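Local coordinates for TbpB (Actinobacillus pleuropneumoniae, PDB 3HOL), which probably binds host transferrin as the surface lipoprotein component of a bacterial transferrin receptor, serving iron acquisition, at residues 61-64 and 65-68; 211-214 and 215-218; 272-275 and 276-279; 397-400 and 401-404. All blocks are in the same frame, centred on the assembly; numbering follows the deposited sequence.

Contact 1: 61-64 and 65-68; sequences PYKA and NSSK
Two serine hydroxyls, S66 OG and S67 OG, fold back onto carbonyls one turn earlier, a small example of how a short helix can supplement its backbone bonds with side chains. Each OG lies between its own backbone N and carbonyl carbon (chi1 80° in S66 and 72° in S67), the setting that aims it backward along the chain. S66 OG donates to K63 O at 2.6 Å, a little out of the carbonyl plane. S67 OG reaches A64 O at 2.8 Å, almost in line with the C=O bond. A64 O is gripped twice, since S67 N also donates to it at 3.2 Å, from above the carbonyl plane.

Among the backbone bonds, S66 N gives a four-residue link to Y62 O at 3.3 Å and a weak second one to K63 O. One water continues the polar chain: it donates to S66 OG at 2.5 Å and accepts from K63 NZ at 3.2 Å.

The packing side is formed by Y62 and N65, lying alongside each other with ring and amide planes 53° apart; Y62 CD1 is 3.8 Å from N65 ND2. Their polar ends are held elsewhere, Y62 OH by E50 and N65 ND2 by E99, while the Y62 ring stacks on Y102. K63 and S66 touch I74.

This is a single weakly bonded helical turn with mixed three- and four-residue spacing, joining strands 50-52 and 72-74 at the two edges of a five-stranded sheet, consistent with the N-lobe handle domain.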
loop_
_atom_site.group_PDB
_atom_site.type_symbol
_atom_site.label_atom_id
_atom_site.label_comp_id
_atom_site.label_asym_id
_atom_site.label_seq_id
_atom_site.Cartn_x
_atom_site.Cartn_y
_atom_site.Cartn_z
ATOM N N PRO A 61 -17.104 3.974 8.674
ATOM C CA PRO A 61 -17.383 2.664 9.247
ATOM C C PRO A 61 -18.656 2.666 10.121
ATOM O O PRO A 61 -18.877 3.603 10.879
ATOM C CB PRO A 61 -16.158 2.389 10.121
ATOM C CG PRO A 61 -15.071 3.208 9.586
ATOM C CD PRO A 61 -15.700 4.397 8.895
ATOM N N TYR A 62 -19.486 1.632 10.009
ATOM C CA TYR A 62 -20.669 1.466 10.877
ATOM C C TYR A 62 -21.727 2.556 10.766
ATOM O O TYR A 62 -22.572 2.731 11.655
ATOM C CB TYR A 62 -20.223 1.256 12.345
ATOM C CG TYR A 62 -19.480 -0.060 12.467
ATOM C CD1 TYR A 62 -20.175 -1.265 12.390
ATOM C CD2 TYR A 62 -18.089 -0.097 12.600
ATOM C CE1 TYR A 62 -19.507 -2.495 12.470
ATOM C CE2 TYR A 62 -17.395 -1.315 12.684
ATOM C CZ TYR A 62 -18.127 -2.514 12.615
ATOM O OH TYR A 62 -17.486 -3.728 12.691
ATOM N N LYS A 63 -21.696 3.288 9.657
ATOM C CA LYS A 63 -22.714 4.297 9.389
ATOM C C LYS A 63 -24.156 3.778 9.624
ATOM O O LYS A 63 -24.969 4.487 10.221
ATOM C CB LYS A 63 -22.602 4.818 7.942
ATOM C CG LYS A 63 -23.872 5.524 7.452
ATOM C CD LYS A 63 -24.028 6.889 8.072
ATOM C CE LYS A 63 -25.241 7.660 7.465
ATOM N NZ LYS A 63 -25.195 9.021 8.061
ATOM N N ALA A 64 -24.465 2.572 9.135
ATOM C CA ALA A 64 -25.819 2.015 9.254
ATOM C C ALA A 64 -26.226 1.849 10.728
ATOM O O ALA A 64 -27.358 2.187 11.092
ATOM C CB ALA A 64 -25.943 0.667 8.504
ATOM N N ASN A 65 -25.292 1.360 11.548
ATOM C CA ASN A 65 -25.489 1.196 12.984
ATOM C C ASN A 65 -25.924 2.506 13.621
ATOM O O ASN A 65 -26.767 2.523 14.524
ATOM C CB ASN A 65 -24.174 0.791 13.661
ATOM C CG ASN A 65 -23.929 -0.700 13.658
ATOM O OD1 ASN A 65 -24.346 -1.416 12.745
ATOM N ND2 ASN A 65 -23.221 -1.180 14.674
ATOM N N SER A 66 -25.326 3.603 13.150
ATOM C CA SER A 66 -25.520 4.912 13.764
ATOM C C SER A 66 -26.926 5.506 13.627
ATOM O O SER A 66 -27.313 6.389 14.400
ATOM C CB SER A 66 -24.443 5.894 13.282
ATOM O OG SER A 66 -24.745 6.417 11.997
ATOM N N SER A 67 -27.694 5.013 12.656
ATOM C CA SER A 67 -29.104 5.397 12.516
ATOM C C SER A 67 -29.951 5.086 13.748
ATOM O O SER A 67 -30.991 5.695 13.925
ATOM C CB SER A 67 -29.735 4.709 11.302
ATOM O OG SER A 67 -29.919 3.316 11.563
ATOM N N LYS A 68 -29.519 4.141 14.581
ATOM C CA LYS A 68 -30.254 3.777 15.801
ATOM C C LYS A 68 -29.790 4.550 17.025
ATOM O O LYS A 68 -30.331 4.344 18.127
ATOM C CB LYS A 68 -30.101 2.271 16.117
ATOM C CG LYS A 68 -30.694 1.283 15.076
ATOM C CD LYS A 68 -29.845 -0.017 15.110
ATOM C CE LYS A 68 -30.583 -1.286 14.655
ATOM N NZ LYS A 68 -31.038 -1.173 13.235
HETATM O O HOH W 1 -26.186 8.188 10.942
#

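Contact 2: 211-214 and 215-218; sequences ATAS and DKNK
Successive bends carry the K216 side chain back over A213: CG lies beside the backbone N (chi1 -79°), CD turns again (chi2 -72°), and two further twists nearer the tip complete the curl. The ammonium group therefore ends beside the last carbonyl of the strand. K216 NZ donates to A213 O at 2.9 Å, lying in the carbonyl plane on a lone pair, with a C=O...N angle of 135°.

The same curl brings the aliphatic part of the lysine into contact. K216 CE packs against A213 CB at 3.5 Å, and K216 NZ comes within 3.7 Å of T212 CG2, the threonine side chain and the lysine crossing at a slant. K216 NZ has a stronger partner in D230, whose OD1 forms a salt bridge with it and also accepts from A213 N. D230 OD1 and A213 O thus share the lysine, an arrangement likely to fix the rotation of its tip.

Beyond the lysine, D215 organises the next bend. Its carboxylate extends anti to the backbone N, and OD1 accepts from N217 N at 3.0 Å, on the anti side and somewhat out of the carboxylate plane.

Strand 206-213 of the N-lobe barrel, paired here with strand 193-203 through T212 and T197, thus gives way to a loop shaped by an Asx turn at D215 and by a lysine folded back onto the strand end.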
loop_
_atom_site.group_PDB
_atom_site.type_symbol
_atom_site.label_atom_id
_atom_site.label_comp_id
_atom_site.label_asym_id
_atom_site.label_seq_id
_atom_site.Cartn_x
_atom_site.Cartn_y
_atom_site.Cartn_z
ATOM N N ALA A 211 4.552 6.927 20.093
ATOM C CA ALA A 211 4.011 8.200 20.607
ATOM C C ALA A 211 4.483 8.303 22.050
ATOM O O ALA A 211 4.381 7.322 22.810
ATOM C CB ALA A 211 2.459 8.224 20.547
ATOM N N THR A 212 5.027 9.455 22.416
ATOM C CA THR A 212 5.505 9.697 23.786
ATOM C C THR A 212 4.547 10.603 24.514
ATOM O O THR A 212 4.308 11.727 24.049
ATOM C CB THR A 212 6.904 10.371 23.758
ATOM O OG1 THR A 212 7.797 9.497 23.069
ATOM C CG2 THR A 212 7.431 10.654 25.198
ATOM N N ALA A 213 3.956 10.109 25.608
ATOM C CA ALA A 213 3.036 10.939 26.395
ATOM C C ALA A 213 3.767 12.137 26.969
ATOM O O ALA A 213 4.828 11.967 27.609
ATOM C CB ALA A 213 2.396 10.146 27.501
ATOM N N SER A 214 3.221 13.342 26.784
ATOM C CA SER A 214 3.926 14.558 27.238
ATOM C C SER A 214 3.771 14.767 28.754
ATOM O O SER A 214 4.625 15.371 29.368
ATOM C CB SER A 214 3.467 15.816 26.482
ATOM O OG SER A 214 3.578 15.639 25.068
ATOM N N ASP A 215 2.694 14.250 29.341
ATOM C CA ASP A 215 2.465 14.309 30.789
ATOM C C ASP A 215 2.317 12.875 31.271
ATOM O O ASP A 215 1.314 12.238 30.983
ATOM C CB ASP A 215 1.211 15.146 31.107
ATOM C CG ASP A 215 0.957 15.297 32.631
ATOM O OD1 ASP A 215 1.592 14.577 33.446
ATOM O OD2 ASP A 215 0.096 16.127 32.992
ATOM N N LYS A 216 3.344 12.362 31.960
ATOM C CA LYS A 216 3.414 10.961 32.406
ATOM C C LYS A 216 2.614 10.685 33.689
ATOM O O LYS A 216 2.439 9.525 34.087
ATOM C CB LYS A 216 4.881 10.532 32.647
ATOM C CG LYS A 216 5.680 10.191 31.379
ATOM C CD LYS A 216 5.198 8.824 30.774
ATOM C CE LYS A 216 5.153 8.867 29.253
ATOM N NZ LYS A 216 6.302 9.620 28.577
ATOM N N ASN A 217 2.107 11.738 34.312
ATOM C CA ASN A 217 1.313 11.594 35.549
ATOM C C ASN A 217 -0.189 11.423 35.289
ATOM O O ASN A 217 -0.829 12.297 34.709
ATOM C CB ASN A 217 1.535 12.791 36.475
ATOM C CG ASN A 217 2.982 12.932 36.909
ATOM O OD1 ASN A 217 3.680 11.943 37.141
ATOM N ND2 ASN A 217 3.449 14.182 37.011
ATOM N N LYS A 218 -0.727 10.299 35.735
ATOM C CA LYS A 218 -2.143 10.004 35.625
ATOM C C LYS A 218 -3.014 10.963 36.445
ATOM O O LYS A 218 -4.081 11.391 35.991
ATOM C CB LYS A 218 -2.363 8.569 36.067
ATOM C CG LYS A 218 -3.593 7.903 35.528
ATOM C CD LYS A 218 -3.628 6.437 35.961
ATOM C CE LYS A 218 -3.174 5.526 34.819
ATOM N NZ LYS A 218 -3.795 4.194 34.971
#

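Contact 3: 272-275 and 276-279; sequences TVRI and IDAS
R274 lays its side chain over the next peptides of its own strand, its CG resting 3.6 Å from I276 O and its NE meeting D277. The strand, 272-282, belongs to the C-lobe handle domain, where it pairs with strands 287-290 and 356-363, and it is interrupted at I275. The interruption matters: residues three apart on a regular strand face opposite sides, but I275 has a helix-like psi of -27°, which turns the chain and lets R274 and D277 face each other.

R274 NE forms a salt bridge and hydrogen bond with D277 OD1 at 2.9 Å. The N-H...O angle of 141° shows a bent bond, and OD1, met nearly along its C-O axis, lies toward the edge of the guanidinium but 27° out of its plane. The two side chains cross at about a right angle. D277 is buried, and its other oxygen, OD2, is taken by R364 in a salt bridge and by Y477 OH, a residue of the C-lobe barrel; two arginines would probably stabilise its negative charge. R274 O accepts from N440, while the I276 side chain touches N205 of the N-lobe barrel, so the kink lies where both barrels approach the handle.

The break also sets the side chains of I275 and I276 alongside each other, pointing the same way, with I275 CD1 3.7 Å from I276 CD1.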
loop_
_atom_site.group_PDB
_atom_site.type_symbol
_atom_site.label_atom_id
_atom_site.label_comp_id
_atom_site.label_asym_id
_atom_site.label_seq_id
_atom_site.Cartn_x
_atom_site.Cartn_y
_atom_site.Cartn_z
ATOM N N THR A 272 9.333 14.491 -6.895
ATOM C CA THR A 272 9.106 13.179 -6.275
ATOM C C THR A 272 9.974 12.123 -6.922
ATOM O O THR A 272 10.487 12.342 -8.041
ATOM C CB THR A 272 7.608 12.771 -6.308
ATOM O OG1 THR A 272 7.186 12.685 -7.670
ATOM C CG2 THR A 272 6.728 13.812 -5.624
ATOM N N VAL A 273 10.201 11.006 -6.202
ATOM C CA VAL A 273 10.812 9.806 -6.772
ATOM C C VAL A 273 9.883 8.593 -6.569
ATOM O O VAL A 273 9.194 8.498 -5.549
ATOM C CB VAL A 273 12.181 9.436 -6.104
ATOM C CG1 VAL A 273 13.300 10.269 -6.677
ATOM C CG2 VAL A 273 12.147 9.539 -4.549
ATOM N N ARG A 274 9.913 7.645 -7.507
ATOM C CA ARG A 274 9.074 6.445 -7.385
ATOM C C ARG A 274 9.615 5.510 -6.295
ATOM O O ARG A 274 10.847 5.308 -6.177
ATOM C CB ARG A 274 9.065 5.696 -8.702
ATOM C CG ARG A 274 7.959 4.668 -8.895
ATOM C CD ARG A 274 6.993 5.160 -9.955
ATOM N NE ARG A 274 5.873 4.224 -9.974
ATOM C CZ ARG A 274 4.624 4.579 -10.171
ATOM N NH1 ARG A 274 4.349 5.851 -10.387
ATOM N NH2 ARG A 274 3.677 3.660 -10.167
ATOM N N ILE A 275 8.703 4.915 -5.528
ATOM C CA ILE A 275 9.079 3.855 -4.580
ATOM C C ILE A 275 8.455 2.516 -4.948
ATOM O O ILE A 275 8.990 1.462 -4.584
ATOM C CB ILE A 275 8.695 4.173 -3.131
ATOM C CG1 ILE A 275 7.206 4.605 -3.005
ATOM C CG2 ILE A 275 9.642 5.225 -2.570
ATOM C CD1 ILE A 275 6.647 4.498 -1.504
ATOM N N ILE A 276 7.304 2.556 -5.638
ATOM C CA ILE A 276 6.550 1.345 -5.873
ATOM C C ILE A 276 5.956 1.301 -7.262
ATOM O O ILE A 276 5.469 2.329 -7.758
ATOM C CB ILE A 276 5.389 1.266 -4.864
ATOM C CG1 ILE A 276 5.918 1.122 -3.425
ATOM C CG2 ILE A 276 4.400 0.147 -5.225
ATOM C CD1 ILE A 276 4.783 1.413 -2.372
ATOM N N ASP A 277 5.968 0.101 -7.872
ATOM C CA ASP A 277 5.082 -0.173 -9.013
ATOM C C ASP A 277 4.110 -1.259 -8.575
ATOM O O ASP A 277 4.523 -2.220 -7.942
ATOM C CB ASP A 277 5.871 -0.684 -10.240
ATOM C CG ASP A 277 6.847 0.356 -10.796
ATOM O OD1 ASP A 277 6.455 1.537 -10.852
ATOM O OD2 ASP A 277 8.013 -0.016 -11.124
ATOM N N ALA A 278 2.836 -1.112 -8.924
ATOM C CA ALA A 278 1.842 -2.160 -8.707
ATOM C C ALA A 278 0.657 -1.839 -9.602
ATOM O O ALA A 278 -0.116 -0.914 -9.322
ATOM C CB ALA A 278 1.388 -2.237 -7.200
ATOM N N SER A 279 0.558 -2.555 -10.715
ATOM C CA SER A 279 -0.516 -2.305 -11.667
ATOM C C SER A 279 -0.945 -3.586 -12.316
ATOM O O SER A 279 -0.274 -4.614 -12.204
ATOM C CB SER A 279 -0.147 -1.234 -12.714
ATOM O OG SER A 279 1.042 -1.580 -13.355
#

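Contact 4: 397-400 and 401-404; sequences DDDR and KAGY
Between D397-D399 and K401-Y404 runs a local, polar contact, two aspartates receiving backbone N-H groups within the surface loop from strand 391-394 to strand 405-411 of the C-lobe barrel. The chain nearly doubles back here, with the end-to-end directions of 397-400 and 401-404 lying 146° apart.

D399 does much of the bonding. Its carboxylate extends anti to the backbone N (chi1 180°), which sets OD1 before two successive peptides: A402 N donates at 2.8 Å, from above the carboxylate plane, and K401 N donates to the same D399 OD1 at 3.0 Å, from the same face. D399 OD2 rests against A402 CB. D399 O accepts from G403 N at 2.7 Å.

D397 forms an Asx turn, OD1 accepting from D399 N at 3.0 Å on the anti side. The carboxylate also ties down the returning chain: Y404 N reaches D397 OD2 at 3.0 Å on the syn side in a fairly straight bond (N-H...O angle 164°). G403 CA packs 3.4 Å from D397 OD1, where the glycine lets the backbone pass close by.

The Y404 ring turns its edge to the same carboxylate: CD2 lies 2.9 Å from D397 OD2, near the ring plane, a tight approach. Both D397 N and Y404 O bond to T381 OG1 on strand 375-387, and the Y404 side chain touches W382 of the same strand.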
loop_
_atom_site.group_PDB
_atom_site.type_symbol
_atom_site.label_atom_id
_atom_site.label_comp_id
_atom_site.label_asym_id
_atom_site.label_seq_id
_atom_site.Cartn_x
_atom_site.Cartn_y
_atom_site.Cartn_z
ATOM N N ASP A 397 8.434 -18.938 -17.867
ATOM C CA ASP A 397 9.078 -20.244 -17.692
ATOM C C ASP A 397 10.579 -20.068 -17.447
ATOM O O ASP A 397 11.103 -18.957 -17.535
ATOM C CB ASP A 397 8.750 -21.183 -18.871
ATOM C CG ASP A 397 9.520 -20.833 -20.176
ATOM O OD1 ASP A 397 10.751 -20.785 -20.190
ATOM O OD2 ASP A 397 8.887 -20.662 -21.232
ATOM N N ASP A 398 11.267 -21.153 -17.101
ATOM C CA ASP A 398 12.688 -21.052 -16.738
ATOM C C ASP A 398 13.644 -21.767 -17.700
ATOM O O ASP A 398 14.822 -21.965 -17.377
ATOM C CB ASP A 398 12.913 -21.549 -15.311
ATOM C CG ASP A 398 12.606 -23.015 -15.137
ATOM O OD1 ASP A 398 12.073 -23.681 -16.066
ATOM O OD2 ASP A 398 12.880 -23.510 -14.029
ATOM N N ASP A 399 13.138 -22.137 -18.875
ATOM C CA ASP A 399 13.986 -22.660 -19.955
ATOM C C ASP A 399 14.704 -21.500 -20.660
ATOM O O ASP A 399 14.196 -20.890 -21.613
ATOM C CB ASP A 399 13.147 -23.489 -20.927
ATOM C CG ASP A 399 13.963 -24.066 -22.099
ATOM O OD1 ASP A 399 15.130 -23.684 -22.320
ATOM O OD2 ASP A 399 13.384 -24.871 -22.836
ATOM N N ARG A 400 15.899 -21.219 -20.187
ATOM C CA ARG A 400 16.694 -20.103 -20.662
ATOM C C ARG A 400 17.275 -20.273 -22.080
ATOM O O ARG A 400 17.840 -19.327 -22.649
ATOM C CB ARG A 400 17.793 -19.792 -19.641
ATOM C CG ARG A 400 17.173 -19.440 -18.265
ATOM C CD ARG A 400 18.188 -19.343 -17.146
ATOM N NE ARG A 400 19.069 -18.185 -17.306
ATOM C CZ ARG A 400 20.121 -17.926 -16.531
ATOM N NH1 ARG A 400 20.443 -18.750 -15.532
ATOM N NH2 ARG A 400 20.861 -16.852 -16.759
ATOM N N LYS A 401 17.108 -21.464 -22.651
ATOM C CA LYS A 401 17.654 -21.739 -23.974
ATOM C C LYS A 401 16.546 -21.626 -25.010
ATOM O O LYS A 401 16.736 -21.008 -26.053
ATOM C CB LYS A 401 18.333 -23.127 -24.018
ATOM C CG LYS A 401 19.590 -23.251 -23.116
ATOM C CD LYS A 401 20.381 -24.567 -23.398
ATOM C CE LYS A 401 21.364 -24.933 -22.280
ATOM N NZ LYS A 401 22.692 -24.235 -22.351
ATOM N N ALA A 402 15.380 -22.191 -24.707
ATOM C CA ALA A 402 14.301 -22.277 -25.678
ATOM C C ALA A 402 12.964 -21.656 -25.238
ATOM O O ALA A 402 12.000 -21.647 -26.010
ATOM C CB ALA A 402 14.082 -23.760 -26.107
ATOM N N GLY A 403 12.880 -21.162 -24.008
ATOM C CA GLY A 403 11.579 -20.727 -23.507
ATOM C C GLY A 403 11.192 -19.306 -23.893
ATOM O O GLY A 403 11.673 -18.735 -24.894
ATOM N N TYR A 404 10.310 -18.748 -23.070
ATOM C CA TYR A 404 9.853 -17.355 -23.189
ATOM C C TYR A 404 10.876 -16.455 -22.517
ATOM O O TYR A 404 10.656 -15.947 -21.404
ATOM C CB TYR A 404 8.483 -17.208 -22.553
ATOM C CG TYR A 404 7.408 -17.958 -23.312
ATOM C CD1 TYR A 404 6.866 -17.439 -24.506
ATOM C CD2 TYR A 404 6.939 -19.184 -22.854
ATOM C CE1 TYR A 404 5.902 -18.142 -25.218
ATOM C CE2 TYR A 404 5.978 -19.894 -23.556
ATOM C CZ TYR A 404 5.461 -19.374 -24.727
ATOM O OH TYR A 404 4.485 -20.069 -25.410
#

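Overall arrangement
All four contacts are made between neighbouring residues, and they follow one another along a chain whose regular structure is almost all antiparallel sheet. Contacts 1 and 2 belong to the N-terminal half, on two different sheets, with centres 33 Å apart. Contact 3 is the central one, about 11 Å from the middle of the chain, in the C-lobe handle near both barrels. Contact 4 lies on a loop of the C-lobe barrel, 29 Å from contact 3 between centres and 61 Å from contact 2, on the opposite side of the chain's centre. Even the nearest atoms of any two stay about 18 Å or more apart, so no two of them touch.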